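Local atomic coordinates of uncharacterized protein SMc04130 (Sinorhizobium meliloti, PDB entry 3JU2), a protein that is of unknown function but binds zinc and adopts a xylose isomerase-like TIM-barrel fold. Residues S9-T14 with E247-S252; G69-P74 with L101-G106; E143-M148 with V179-W184; H205-L210 with T218-M223. All blocks are in the same frame, centred on the assembly; numbering follows the deposited sequence.

Overall arrangement
The barrel illustrates how a zinc site is assembled from parts far apart in sequence. Contact 1 joins the first strand, 8-11, to the last, 246-248, and so closes both the sheet and the longest loop; the other three contacts nest within its span and follow one another in series. Contact 2 joins the ends of neighbouring strands 61-69 and 101-104, which helix 76-96 connects. Contact 3 packs the loop after strand 140-142 on helix 179-182, and contact 4 folds the loop after strand 201-206 back on itself. Contacts 1, 3 and 4 each supply one zinc ligand, while contact 2 touches contact 3 beside E143. The centres of contacts 1 and 4 lie about 9 Å apart.

Contact 1 of 4, residues S9-T14 with E247-S252; sequences SINLAT and EVEIFS. With ZN (zinc ion), chain D.
Three groups gather round the hydroxyl of T14. Its OG1 accepts the backbone N-H of I250 at 3.1 Å, while two carbonyl oxygens, V248 O at 2.9 Å and N11 O in its own turn, lie within reach of its single proton. V248 O also accepts N11 N at 2.8 Å, a bent bond of 138°, where strand 246-248 gives way to a loop. One step back, V248 N binds S9 O at 2.8 Å. The backbone bonds belong to the parallel pairing by which the first and eighth strands of a TIM barrel meet and close the cylinder, S9 pairing with E247 and I10 with V248. The side chain of N11 works on the zinc side of this seam. With CG anti to the backbone N (chi1 180°), its amide crosses the E247 carboxylate at a slant, and N11 ND2 reaches E247 OE2 at 2.9 Å, the acceptor lying almost in the amide plane but the donor standing 33° out of the carboxylate plane, on the anti side. The other end, OD1, accepts from A13 N in an Asx turn and also from W39 NE1, which leaves the amide little freedom to flip. E247 OE1 is hydrogen-bonded to T63 OG1. Next to it, the extended E249 chain carries OE1 to the zinc ion at 2.1 Å, with E143, D178 and H205 completing the site. Further along this zinc side, A13 CB meets CE1 at the edge of the F251 ring. On the helix-facing side I10 CD1 lies alongside V248 CB, 3.8 Å away.

Contact 2 of 4, residues G69-P74 with L101-G106; sequences GFFPAP and LVLVAG
The ring of F70 is swung beside its own backbone N (chi1 -64°), while V104 sets CG1 anti to its N (chi1 171°), and the two side chains run alongside each other until F70 CZ comes within 3.8 Å of V104 CG1. They meet where the third and fourth strands of the TIM barrel end, the two parallel neighbours of a beta-alpha-beta unit whose crossover is helix 76-96. One face of the F70 ring lies over V104 O, with the oxygen 3.7 Å above the plane and towards the rim. That oxygen also accepts F70 N at 2.8 Å, so one residue uses both its backbone and its ring on a single carbonyl. F70 CD1 meanwhile approaches G106 CA. An alanine in place of F70 would keep the backbone bond but would probably leave V104 CG1 and the G106 CA without their aromatic cover, opening a gap beside the strand end. The next donor, F71 N, binds A105 O at 3.0 Å in a straighter bond (164°). Its ring turns back over G69 CA, which stands 3.6 Å above one face, and packs among helices 76-96 and 115-136. Both glycines are sterically required: a side chain on G69 would run into V104 O, and one on G106 into P72 CD and F70 CA, besides the strain of their backbone angles. Across the contact, G69 CA instead comes close enough to make a CA-H...O contact with V104 O at 3.2 Å. Beyond the phenylalanines, the proline ring of P72 presses its CD on A105 O at 3.3 Å.

Contact 3 of 4, residues E143-M148 with V179-W184; sequences EPLHPM and VYHVWW. With ZN (zinc ion), chain D.
The imidazole of H181 meets L145 over one face and E143 OE2 at its edge. L145 CG stands 3.8 Å from the H181 ring centroid in a CH-pi contact, while the E143 carboxylate is turned 71° from the imidazole. E143 OE2 ligates the zinc ion at 2.1 Å, and a water links it to H181 NE2. Here the loop after strand 140-142 and the helix after strand 173-178 meet at the C-terminal end of the TIM barrel, beside the zinc site. H146 places CG anti to its N (chi1 -160°), which brings ND1 round to accept M148 N in the ring plane at 3.0 Å, nearly straight. This bond limits the ring's rotation, with W184 NE1 over one face and M148 CE over the other. W184 takes the cramped rotamer between N and carbonyl carbon (chi1 59°), with P147 CG 3.3 Å from W184 CZ2, while W184 NE1 binds H181 O at 2.8 Å. A leucine for W184 would probably leave H181 O without that donor and P147 CG without its aromatic partner. P147 and W184 also pack on P147 of the second subunit; V182 rests on strand 173-178, and the helix start at V179 packs on helix 230-239.

Contact 4 of 4, residues H205-L210 with T218-M223; sequences HICDWL and TDRGMM. With ZN (zinc ion), chain D.
Backbone hydrogen bonds pair D208 with G221: G221 N reaches D208 O at 2.9 Å (155°), and D208 N meets G221 O in a weak bond, bent to 129°. This single antiparallel bridge draws the long loop after the seventh barrel strand, 201-206, back on itself. A water extends it, accepting from L210 N and donating to D219 O. Among the apolar contacts, with CG beside the backbone N (chi1 -61°), L210 lies against the glycine, its CG 3.7 Å from G221 CA. There is no room for a side chain on G221, since a CB would clash with L210 CD2. M223 is bent at chi2 and chi3, so its sulfur lies across I206, M223 SD 4.0 Å from I206 CD1, with M223 CG against the buried C207 N. At the C-terminal ends of the strands, where TIM barrels carry their active sites, H205 ND1 binds the zinc ion at 2.3 Å. Other polar ends reach further. R220, extended from CG to NE, passes C207 SG at 3.9 Å from R220 NH1 and gives NH1 to the zinc ligand D178 and to E249 O. D208 OD2 accepts W209 N in its own segment and I228 N beyond it, and D208 OD1 accepts G224 N.

Contact 1 of 4, residues S9-T14 with E247-S252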
loop_
_atom_site.group_PDB
_atom_site.type_symbol
_atom_site.label_atom_id
_atom_site.label_comp_id
_atom_site.label_asym_id
_atom_site.label_seq_id
_atom_site.Cartn_x
_atom_site.Cartn_y
_atom_site.Cartn_z
ATOM N N SER A 9 -4.877 25.033 5.243
ATOM C CA SER A 9 -3.570 25.063 5.872
ATOM C C SER A 9 -2.512 24.570 4.869
ATOM O O SER A 9 -2.826 23.793 3.952
ATOM C CB SER A 9 -3.547 24.203 7.128
ATOM O OG SER A 9 -2.296 24.269 7.801
ATOM N N ILE A 10 -1.280 25.039 5.037
ATOM C CA ILE A 10 -0.181 24.614 4.179
ATOM C C ILE A 10 0.881 23.951 5.030
ATOM O O ILE A 10 1.511 24.577 5.897
ATOM C CB ILE A 10 0.440 25.785 3.326
ATOM C CG1 ILE A 10 -0.609 26.458 2.425
ATOM C CG2 ILE A 10 1.691 25.315 2.548
ATOM C CD1 ILE A 10 -1.226 25.608 1.286
ATOM N N ASN A 11 1.071 22.658 4.790
ATOM C CA ASN A 11 2.216 21.962 5.355
ATOM C C ASN A 11 3.428 22.460 4.553
ATOM O O ASN A 11 3.431 22.393 3.336
ATOM C CB ASN A 11 2.025 20.442 5.235
ATOM C CG ASN A 11 3.178 19.654 5.815
ATOM O OD1 ASN A 11 4.333 19.870 5.455
ATOM N ND2 ASN A 11 2.866 18.694 6.694
ATOM N N LEU A 12 4.433 22.967 5.249
ATOM C CA LEU A 12 5.521 23.732 4.602
ATOM C C LEU A 12 6.472 22.882 3.756
ATOM O O LEU A 12 7.315 23.416 3.028
ATOM C CB LEU A 12 6.309 24.511 5.639
ATOM C CG LEU A 12 5.544 25.509 6.515
ATOM C CD1 LEU A 12 6.500 26.346 7.346
ATOM C CD2 LEU A 12 4.587 26.393 5.716
ATOM N N ALA A 13 6.332 21.560 3.851
ATOM C CA ALA A 13 7.006 20.660 2.921
ATOM C C ALA A 13 6.605 20.931 1.480
ATOM O O ALA A 13 7.394 20.688 0.580
ATOM C CB ALA A 13 6.749 19.235 3.269
ATOM N N THR A 14 5.389 21.450 1.283
ATOM C CA THR A 14 4.835 21.764 -0.030
ATOM C C THR A 14 5.701 22.784 -0.806
ATOM O O THR A 14 5.749 22.745 -2.025
ATOM C CB THR A 14 3.400 22.298 0.124
ATOM O OG1 THR A 14 2.574 21.241 0.660
ATOM C CG2 THR A 14 2.826 22.774 -1.213
ATOM N N GLU A 247 -5.047 20.485 5.383
ATOM C CA GLU A 247 -3.627 20.805 5.322
ATOM C C GLU A 247 -2.963 20.227 4.067
ATOM O O GLU A 247 -2.804 19.011 3.921
ATOM C CB GLU A 247 -2.945 20.347 6.605
ATOM C CG GLU A 247 -1.415 20.480 6.663
ATOM C CD GLU A 247 -0.800 19.673 7.813
ATOM O OE1 GLU A 247 -1.246 19.842 8.982
ATOM O OE2 GLU A 247 0.138 18.871 7.552
ATOM N N VAL A 248 -2.587 21.117 3.151
ATOM C CA VAL A 248 -1.871 20.727 1.939
ATOM C C VAL A 248 -0.436 20.232 2.185
ATOM O O VAL A 248 0.458 21.006 2.575
ATOM C CB VAL A 248 -1.842 21.861 0.899
ATOM C CG1 VAL A 248 -1.191 21.373 -0.394
ATOM C CG2 VAL A 248 -3.239 22.324 0.586
ATOM N N GLU A 249 -0.222 18.950 1.898
ATOM C CA GLU A 249 1.106 18.320 1.985
ATOM C C GLU A 249 1.478 17.594 0.684
ATOM O O GLU A 249 1.000 16.477 0.387
ATOM C CB GLU A 249 1.176 17.374 3.190
ATOM C CG GLU A 249 2.586 16.817 3.459
ATOM C CD GLU A 249 2.606 15.865 4.628
ATOM O OE1 GLU A 249 1.644 15.087 4.744
ATOM O OE2 GLU A 249 3.563 15.894 5.433
ATOM N N ILE A 250 2.317 18.250 -0.116
ATOM C CA ILE A 250 2.693 17.751 -1.430
ATOM C C ILE A 250 4.220 17.579 -1.463
ATOM O O ILE A 250 4.933 18.526 -1.166
ATOM C CB ILE A 250 2.270 18.747 -2.552
ATOM C CG1 ILE A 250 0.733 18.841 -2.643
ATOM C CG2 ILE A 250 2.830 18.299 -3.900
ATOM C CD1 ILE A 250 0.258 19.990 -3.489
ATOM N N PHE A 251 4.706 16.374 -1.766
ATOM C CA PHE A 251 6.140 16.197 -2.060
ATOM C C PHE A 251 6.199 15.972 -3.547
ATOM O O PHE A 251 5.698 14.942 -4.049
ATOM C CB PHE A 251 6.777 14.996 -1.339
ATOM C CG PHE A 251 6.480 14.910 0.147
ATOM C CD1 PHE A 251 6.367 16.045 0.943
ATOM C CD2 PHE A 251 6.385 13.666 0.756
ATOM C CE1 PHE A 251 6.098 15.941 2.322
ATOM C CE2 PHE A 251 6.123 13.553 2.132
ATOM C CZ PHE A 251 5.986 14.698 2.912
ATOM N N SER A 252 6.746 16.948 -4.273
ATOM C CA SER A 252 6.765 16.879 -5.742
ATOM C C SER A 252 8.133 17.334 -6.302
ATOM O O SER A 252 8.306 18.503 -6.658
ATOM C CB SER A 252 5.644 17.733 -6.324
ATOM O OG SER A 252 5.661 17.718 -7.748
HETATM ZN ZN ZN D . 0.415 13.760 5.770
#

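Contact 2 of 4, residues G69-P74 with L101-G106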
loop_
_atom_site.group_PDB
_atom_site.type_symbol
_atom_site.label_atom_id
_atom_site.label_comp_id
_atom_site.label_asym_id
_atom_site.label_seq_id
_atom_site.Cartn_x
_atom_site.Cartn_y
_atom_site.Cartn_z
ATOM N N GLY A 69 7.969 10.422 16.166
ATOM C CA GLY A 69 7.883 9.024 15.818
ATOM C C GLY A 69 9.236 8.356 15.739
ATOM O O GLY A 69 10.099 8.600 16.516
ATOM N N PHE A 70 9.390 7.505 14.761
ATOM C CA PHE A 70 10.651 6.791 14.508
ATOM C C PHE A 70 11.113 5.983 15.718
ATOM O O PHE A 70 12.237 6.109 16.183
ATOM C CB PHE A 70 11.699 7.741 13.900
ATOM C CG PHE A 70 11.270 8.250 12.551
ATOM C CD1 PHE A 70 11.400 7.427 11.419
ATOM C CD2 PHE A 70 10.638 9.480 12.423
ATOM C CE1 PHE A 70 10.960 7.860 10.162
ATOM C CE2 PHE A 70 10.189 9.930 11.173
ATOM C CZ PHE A 70 10.351 9.122 10.042
ATOM N N PHE A 71 10.195 5.148 16.198
ATOM C CA PHE A 71 10.352 4.423 17.465
ATOM C C PHE A 71 11.216 3.145 17.433
ATOM O O PHE A 71 12.016 2.952 18.344
ATOM C CB PHE A 71 8.986 4.123 18.085
ATOM C CG PHE A 71 8.212 5.348 18.484
ATOM C CD1 PHE A 71 8.656 6.168 19.522
ATOM C CD2 PHE A 71 7.034 5.672 17.829
ATOM C CE1 PHE A 71 7.932 7.303 19.903
ATOM C CE2 PHE A 71 6.310 6.799 18.192
ATOM C CZ PHE A 71 6.760 7.617 19.236
ATOM N N PRO A 72 11.054 2.270 16.409
ATOM C CA PRO A 72 11.894 1.062 16.419
ATOM C C PRO A 72 13.409 1.312 16.361
ATOM O O PRO A 72 13.865 2.258 15.709
ATOM C CB PRO A 72 11.421 0.290 15.180
ATOM C CG PRO A 72 10.032 0.797 14.944
ATOM C CD PRO A 72 10.135 2.259 15.259
ATOM N N ALA A 73 14.141 0.480 17.101
ATOM C CA ALA A 73 15.607 0.421 17.119
ATOM C C ALA A 73 15.943 -0.971 17.658
ATOM O O ALA A 73 15.081 -1.605 18.299
ATOM C CB ALA A 73 16.193 1.519 18.000
ATOM N N PRO A 74 17.151 -1.493 17.348
ATOM C CA PRO A 74 17.491 -2.863 17.776
ATOM C C PRO A 74 17.656 -3.038 19.292
ATOM O O PRO A 74 17.403 -4.125 19.808
ATOM C CB PRO A 74 18.834 -3.141 17.075
ATOM C CG PRO A 74 18.991 -2.065 16.051
ATOM C CD PRO A 74 18.247 -0.878 16.570
ATOM N N LEU A 101 1.139 16.962 17.563
ATOM C CA LEU A 101 2.416 16.483 17.045
ATOM C C LEU A 101 2.145 15.256 16.183
ATOM O O LEU A 101 1.640 14.234 16.683
ATOM C CB LEU A 101 3.390 16.120 18.171
ATOM C CG LEU A 101 4.725 15.501 17.740
ATOM C CD1 LEU A 101 5.631 16.532 17.021
ATOM C CD2 LEU A 101 5.421 14.903 18.939
ATOM N N VAL A 102 2.480 15.357 14.893
ATOM C CA VAL A 102 2.312 14.245 13.954
ATOM C C VAL A 102 3.361 13.158 14.230
ATOM O O VAL A 102 4.541 13.458 14.362
ATOM C CB VAL A 102 2.392 14.737 12.459
ATOM C CG1 VAL A 102 2.370 13.559 11.455
ATOM C CG2 VAL A 102 1.264 15.712 12.152
ATOM N N LEU A 103 2.934 11.903 14.317
ATOM C CA LEU A 103 3.856 10.783 14.533
ATOM C C LEU A 103 3.945 9.879 13.305
ATOM O O LEU A 103 2.930 9.352 12.830
ATOM C CB LEU A 103 3.436 9.944 15.740
ATOM C CG LEU A 103 3.317 10.611 17.114
ATOM C CD1 LEU A 103 2.922 9.558 18.132
ATOM C CD2 LEU A 103 4.593 11.317 17.545
ATOM N N VAL A 104 5.167 9.726 12.800
ATOM C CA VAL A 104 5.462 8.799 11.700
ATOM C C VAL A 104 6.280 7.670 12.320
ATOM O O VAL A 104 7.379 7.887 12.839
ATOM C CB VAL A 104 6.204 9.494 10.546
ATOM C CG1 VAL A 104 6.689 8.469 9.520
ATOM C CG2 VAL A 104 5.297 10.545 9.892
ATOM N N ALA A 105 5.703 6.478 12.275
ATOM C CA ALA A 105 6.046 5.398 13.194
ATOM C C ALA A 105 7.513 4.935 13.172
ATOM O O ALA A 105 8.056 4.597 14.218
ATOM C CB ALA A 105 5.108 4.224 12.987
ATOM N N GLY A 106 8.146 4.949 11.996
ATOM C CA GLY A 106 9.453 4.290 11.819
ATOM C C GLY A 106 9.207 2.913 11.226
ATOM O O GLY A 106 8.165 2.297 11.467
#

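Contact 3 of 4, residues E143-M148 with V179-W184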
loop_
_atom_site.group_PDB
_atom_site.type_symbol
_atom_site.label_atom_id
_atom_site.label_comp_id
_atom_site.label_asym_id
_atom_site.label_seq_id
_atom_site.Cartn_x
_atom_site.Cartn_y
_atom_site.Cartn_z
ATOM N N GLU A 143 -0.008 9.233 12.295
ATOM C CA GLU A 143 -0.344 9.354 10.888
ATOM C C GLU A 143 -0.102 8.001 10.236
ATOM O O GLU A 143 1.068 7.623 10.038
ATOM C CB GLU A 143 0.484 10.456 10.214
ATOM C CG GLU A 143 0.271 10.507 8.715
ATOM C CD GLU A 143 0.994 11.673 8.053
ATOM O OE1 GLU A 143 2.034 12.141 8.562
ATOM O OE2 GLU A 143 0.526 12.098 6.993
ATOM N N PRO A 144 -1.189 7.252 9.932
ATOM C CA PRO A 144 -0.940 6.026 9.208
ATOM C C PRO A 144 -0.332 6.352 7.837
ATOM O O PRO A 144 -0.778 7.296 7.172
ATOM C CB PRO A 144 -2.330 5.416 9.042
ATOM C CG PRO A 144 -3.293 6.523 9.233
ATOM C CD PRO A 144 -2.638 7.460 10.184
ATOM N N LEU A 145 0.716 5.622 7.474
ATOM C CA LEU A 145 1.394 5.832 6.189
ATOM C C LEU A 145 1.011 4.783 5.183
ATOM O O LEU A 145 0.698 3.632 5.526
ATOM C CB LEU A 145 2.917 5.877 6.354
ATOM C CG LEU A 145 3.545 7.274 6.249
ATOM C CD1 LEU A 145 3.114 8.222 7.358
ATOM C CD2 LEU A 145 5.093 7.170 6.214
ATOM N N HIS A 146 1.018 5.179 3.918
ATOM C CA HIS A 146 0.786 4.244 2.838
ATOM C C HIS A 146 1.563 2.921 3.052
ATOM O O HIS A 146 2.741 2.940 3.447
ATOM C CB HIS A 146 1.218 4.855 1.500
ATOM C CG HIS A 146 0.602 4.173 0.330
ATOM N ND1 HIS A 146 0.988 2.917 -0.088
ATOM C CD2 HIS A 146 -0.413 4.550 -0.489
ATOM C CE1 HIS A 146 0.249 2.557 -1.125
ATOM N NE2 HIS A 146 -0.593 3.540 -1.400
ATOM N N PRO A 147 0.891 1.780 2.823
ATOM C CA PRO A 147 1.536 0.447 2.867
ATOM C C PRO A 147 2.901 0.345 2.151
ATOM O O PRO A 147 3.740 -0.400 2.594
ATOM C CB PRO A 147 0.512 -0.444 2.194
ATOM C CG PRO A 147 -0.765 0.140 2.680
ATOM C CD PRO A 147 -0.553 1.655 2.597
ATOM N N MET A 148 3.133 1.117 1.089
ATOM C CA MET A 148 4.452 1.065 0.420
ATOM C C MET A 148 5.615 1.529 1.299
ATOM O O MET A 148 6.788 1.221 1.008
ATOM C CB MET A 148 4.436 1.770 -0.961
ATOM C CG MET A 148 4.389 3.290 -1.003
ATOM S SD MET A 148 4.063 3.868 -2.747
ATOM C CE MET A 148 3.407 5.473 -2.307
ATOM N N VAL A 179 -4.930 11.844 2.993
ATOM C CA VAL A 179 -5.552 11.163 1.857
ATOM C C VAL A 179 -4.566 10.312 1.024
ATOM O O VAL A 179 -4.956 9.283 0.479
ATOM C CB VAL A 179 -6.353 12.143 0.942
ATOM C CG1 VAL A 179 -7.451 12.871 1.754
ATOM C CG2 VAL A 179 -5.416 13.162 0.196
ATOM N N TYR A 180 -3.294 10.731 0.955
ATOM C CA TYR A 180 -2.279 10.007 0.178
ATOM C C TYR A 180 -2.080 8.613 0.770
ATOM O O TYR A 180 -1.950 7.635 0.039
ATOM C CB TYR A 180 -0.942 10.750 0.171
ATOM C CG TYR A 180 -0.074 10.366 -1.004
ATOM C CD1 TYR A 180 -0.395 10.807 -2.285
ATOM C CD2 TYR A 180 1.063 9.558 -0.835
ATOM C CE1 TYR A 180 0.391 10.447 -3.391
ATOM C CE2 TYR A 180 1.882 9.207 -1.933
ATOM C CZ TYR A 180 1.536 9.667 -3.205
ATOM O OH TYR A 180 2.307 9.332 -4.290
ATOM N N HIS A 181 -2.096 8.557 2.092
ATOM C CA HIS A 181 -1.847 7.322 2.819
ATOM C C HIS A 181 -3.036 6.361 2.920
ATOM O O HIS A 181 -2.833 5.157 3.032
ATOM C CB HIS A 181 -1.297 7.681 4.191
ATOM C CG HIS A 181 -0.019 8.458 4.131
ATOM N ND1 HIS A 181 0.979 8.182 3.214
ATOM C CD2 HIS A 181 0.433 9.485 4.884
ATOM C CE1 HIS A 181 1.987 9.018 3.406
ATOM N NE2 HIS A 181 1.677 9.817 4.412
ATOM N N VAL A 182 -4.267 6.885 2.853
ATOM C CA VAL A 182 -5.471 6.096 3.219
ATOM C C VAL A 182 -6.542 5.975 2.142
ATOM O O VAL A 182 -7.452 5.149 2.287
ATOM C CB VAL A 182 -6.155 6.653 4.496
ATOM C CG1 VAL A 182 -5.185 6.770 5.652
ATOM C CG2 VAL A 182 -6.800 8.033 4.204
ATOM N N TRP A 183 -6.448 6.778 1.066
ATOM C CA TRP A 183 -7.536 6.849 0.064
ATOM C C TRP A 183 -7.959 5.481 -0.498
ATOM O O TRP A 183 -9.124 5.281 -0.804
ATOM C CB TRP A 183 -7.180 7.814 -1.111
ATOM C CG TRP A 183 -6.206 7.187 -2.071
ATOM C CD1 TRP A 183 -4.836 7.137 -1.955
ATOM C CD2 TRP A 183 -6.537 6.455 -3.246
ATOM N NE1 TRP A 183 -4.304 6.426 -3.006
ATOM C CE2 TRP A 183 -5.327 5.989 -3.806
ATOM C CE3 TRP A 183 -7.749 6.150 -3.888
ATOM C CZ2 TRP A 183 -5.292 5.227 -4.966
ATOM C CZ3 TRP A 183 -7.719 5.410 -5.046
ATOM C CH2 TRP A 183 -6.492 4.940 -5.576
ATOM N N TRP A 184 -6.991 4.563 -0.660
ATOM C CA TRP A 184 -7.172 3.248 -1.284
ATOM C C TRP A 184 -7.928 2.251 -0.356
ATOM O O TRP A 184 -8.365 1.174 -0.801
ATOM C CB TRP A 184 -5.768 2.682 -1.633
ATOM C CG TRP A 184 -4.970 2.568 -0.395
ATOM C CD1 TRP A 184 -4.191 3.520 0.193
ATOM C CD2 TRP A 184 -5.002 1.464 0.505
ATOM N NE1 TRP A 184 -3.706 3.062 1.399
ATOM C CE2 TRP A 184 -4.186 1.795 1.607
ATOM C CE3 TRP A 184 -5.618 0.198 0.465
ATOM C CZ2 TRP A 184 -4.008 0.927 2.684
ATOM C CZ3 TRP A 184 -5.434 -0.662 1.527
ATOM C CH2 TRP A 184 -4.619 -0.302 2.614
HETATM ZN ZN ZN D . 0.415 13.760 5.770
HETATM O O HOH W 1 2.794 12.323 5.335
HETATM O O HOH W 2 -2.424 3.775 -3.493
#

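Contact 4 of 4, residues H205-L210 with T218-M223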
loop_
_atom_site.group_PDB
_atom_site.type_symbol
_atom_site.label_atom_id
_atom_site.label_comp_id
_atom_site.label_asym_id
_atom_site.label_seq_id
_atom_site.Cartn_x
_atom_site.Cartn_y
_atom_site.Cartn_z
ATOM N N HIS A 205 -4.944 15.822 5.985
ATOM C CA HIS A 205 -3.940 16.273 4.998
ATOM C C HIS A 205 -4.423 15.972 3.612
ATOM O O HIS A 205 -4.982 14.895 3.352
ATOM C CB HIS A 205 -2.573 15.620 5.199
ATOM C CG HIS A 205 -1.952 15.884 6.533
ATOM N ND1 HIS A 205 -0.694 15.429 6.858
ATOM C CD2 HIS A 205 -2.401 16.548 7.625
ATOM C CE1 HIS A 205 -0.401 15.785 8.095
ATOM N NE2 HIS A 205 -1.420 16.466 8.583
ATOM N N ILE A 206 -4.184 16.902 2.709
ATOM C CA ILE A 206 -4.659 16.788 1.361
ATOM C C ILE A 206 -3.580 16.950 0.293
ATOM O O ILE A 206 -2.581 17.528 0.534
ATOM C CB ILE A 206 -5.869 17.687 1.105
ATOM C CG1 ILE A 206 -5.564 19.124 1.486
ATOM C CG2 ILE A 206 -7.024 17.233 1.907
ATOM C CD1 ILE A 206 -6.427 20.129 0.799
ATOM N N CYS A 207 -3.862 16.412 -0.877
ATOM C CA CYS A 207 -2.965 16.210 -1.992
ATOM C C CYS A 207 -3.669 15.225 -2.895
ATOM O O CYS A 207 -4.816 15.017 -2.726
ATOM C CB CYS A 207 -1.608 15.696 -1.555
ATOM S SG CYS A 207 -1.597 14.188 -0.711
ATOM N N ASP A 208 -2.998 14.623 -3.850
ATOM C CA ASP A 208 -3.654 13.708 -4.746
ATOM C C ASP A 208 -2.751 12.572 -5.152
ATOM O O ASP A 208 -1.571 12.665 -5.079
ATOM C CB ASP A 208 -4.189 14.424 -5.980
ATOM C CG ASP A 208 -5.552 13.922 -6.429
ATOM O OD1 ASP A 208 -6.256 14.690 -7.056
ATOM O OD2 ASP A 208 -5.910 12.784 -6.194
ATOM N N TRP A 209 -3.366 11.496 -5.564
ATOM C CA TRP A 209 -2.677 10.312 -6.054
ATOM C C TRP A 209 -2.675 10.387 -7.578
ATOM O O TRP A 209 -3.711 10.236 -8.242
ATOM C CB TRP A 209 -3.392 9.020 -5.594
ATOM C CG TRP A 209 -2.651 7.784 -5.999
ATOM C CD1 TRP A 209 -2.768 7.105 -7.175
ATOM C CD2 TRP A 209 -1.634 7.110 -5.241
ATOM N NE1 TRP A 209 -1.894 6.043 -7.196
ATOM C CE2 TRP A 209 -1.189 6.020 -6.024
ATOM C CE3 TRP A 209 -1.056 7.328 -3.984
ATOM C CZ2 TRP A 209 -0.186 5.118 -5.584
ATOM C CZ3 TRP A 209 -0.061 6.434 -3.535
ATOM C CH2 TRP A 209 0.370 5.352 -4.348
ATOM N N LEU A 210 -1.487 10.559 -8.137
ATOM C CA LEU A 210 -1.350 10.663 -9.586
ATOM C C LEU A 210 -1.432 9.322 -10.292
ATOM O O LEU A 210 -1.037 8.268 -9.745
ATOM C CB LEU A 210 -0.033 11.368 -9.933
ATOM C CG LEU A 210 0.070 12.789 -9.386
ATOM C CD1 LEU A 210 1.450 13.410 -9.683
ATOM C CD2 LEU A 210 -1.066 13.680 -9.956
ATOM N N THR A 218 8.259 11.166 -3.715
ATOM C CA THR A 218 8.218 12.580 -4.077
ATOM C C THR A 218 7.441 12.877 -5.367
ATOM O O THR A 218 7.822 13.766 -6.135
ATOM C CB THR A 218 9.654 13.140 -4.216
ATOM O OG1 THR A 218 10.346 12.387 -5.223
ATOM C CG2 THR A 218 10.412 13.087 -2.871
ATOM N N ASP A 219 6.345 12.159 -5.601
ATOM C CA ASP A 219 5.471 12.452 -6.743
ATOM C C ASP A 219 3.997 12.507 -6.311
ATOM O O ASP A 219 3.105 12.008 -7.006
ATOM C CB ASP A 219 5.679 11.436 -7.881
ATOM C CG ASP A 219 5.044 11.894 -9.204
ATOM O OD1 ASP A 219 4.991 13.124 -9.434
ATOM O OD2 ASP A 219 4.570 11.028 -9.987
ATOM N N ARG A 220 3.764 13.085 -5.136
ATOM C CA ARG A 220 2.427 13.471 -4.718
ATOM C C ARG A 220 1.859 14.497 -5.697
ATOM O O ARG A 220 2.597 15.339 -6.235
ATOM C CB ARG A 220 2.454 14.051 -3.310
ATOM C CG ARG A 220 2.853 13.039 -2.249
ATOM C CD ARG A 220 2.412 13.600 -0.926
ATOM N NE ARG A 220 2.832 12.787 0.197
ATOM C CZ ARG A 220 2.342 12.914 1.425
ATOM N NH1 ARG A 220 1.411 13.836 1.689
ATOM N NH2 ARG A 220 2.788 12.120 2.396
ATOM N N GLY A 221 0.559 14.396 -5.960
ATOM C CA GLY A 221 -0.125 15.375 -6.801
ATOM C C GLY A 221 -0.714 16.572 -6.085
ATOM O O GLY A 221 -0.996 16.535 -4.871
ATOM N N MET A 222 -0.897 17.645 -6.851
ATOM C CA MET A 222 -1.751 18.745 -6.445
ATOM C C MET A 222 -3.193 18.249 -6.507
ATOM O O MET A 222 -3.548 17.488 -7.394
ATOM C CB MET A 222 -1.568 19.943 -7.402
ATOM C CG MET A 222 -2.404 21.212 -7.056
ATOM S SD MET A 222 -2.198 22.108 -5.569
ATOM C CE MET A 222 -0.536 22.789 -5.837
ATOM N N MET A 223 -3.994 18.689 -5.555
ATOM C CA MET A 223 -5.426 18.365 -5.498
ATOM C C MET A 223 -6.103 18.583 -6.845
ATOM O O MET A 223 -5.989 19.659 -7.435
ATOM C CB MET A 223 -6.093 19.192 -4.394
ATOM C CG MET A 223 -5.540 18.963 -2.980
ATOM S SD MET A 223 -4.055 19.851 -2.431
ATOM C CE MET A 223 -4.575 21.570 -2.766
HETATM ZN ZN ZN D . 0.415 13.760 5.770
HETATM O O HOH W 3 1.055 10.209 -6.688
#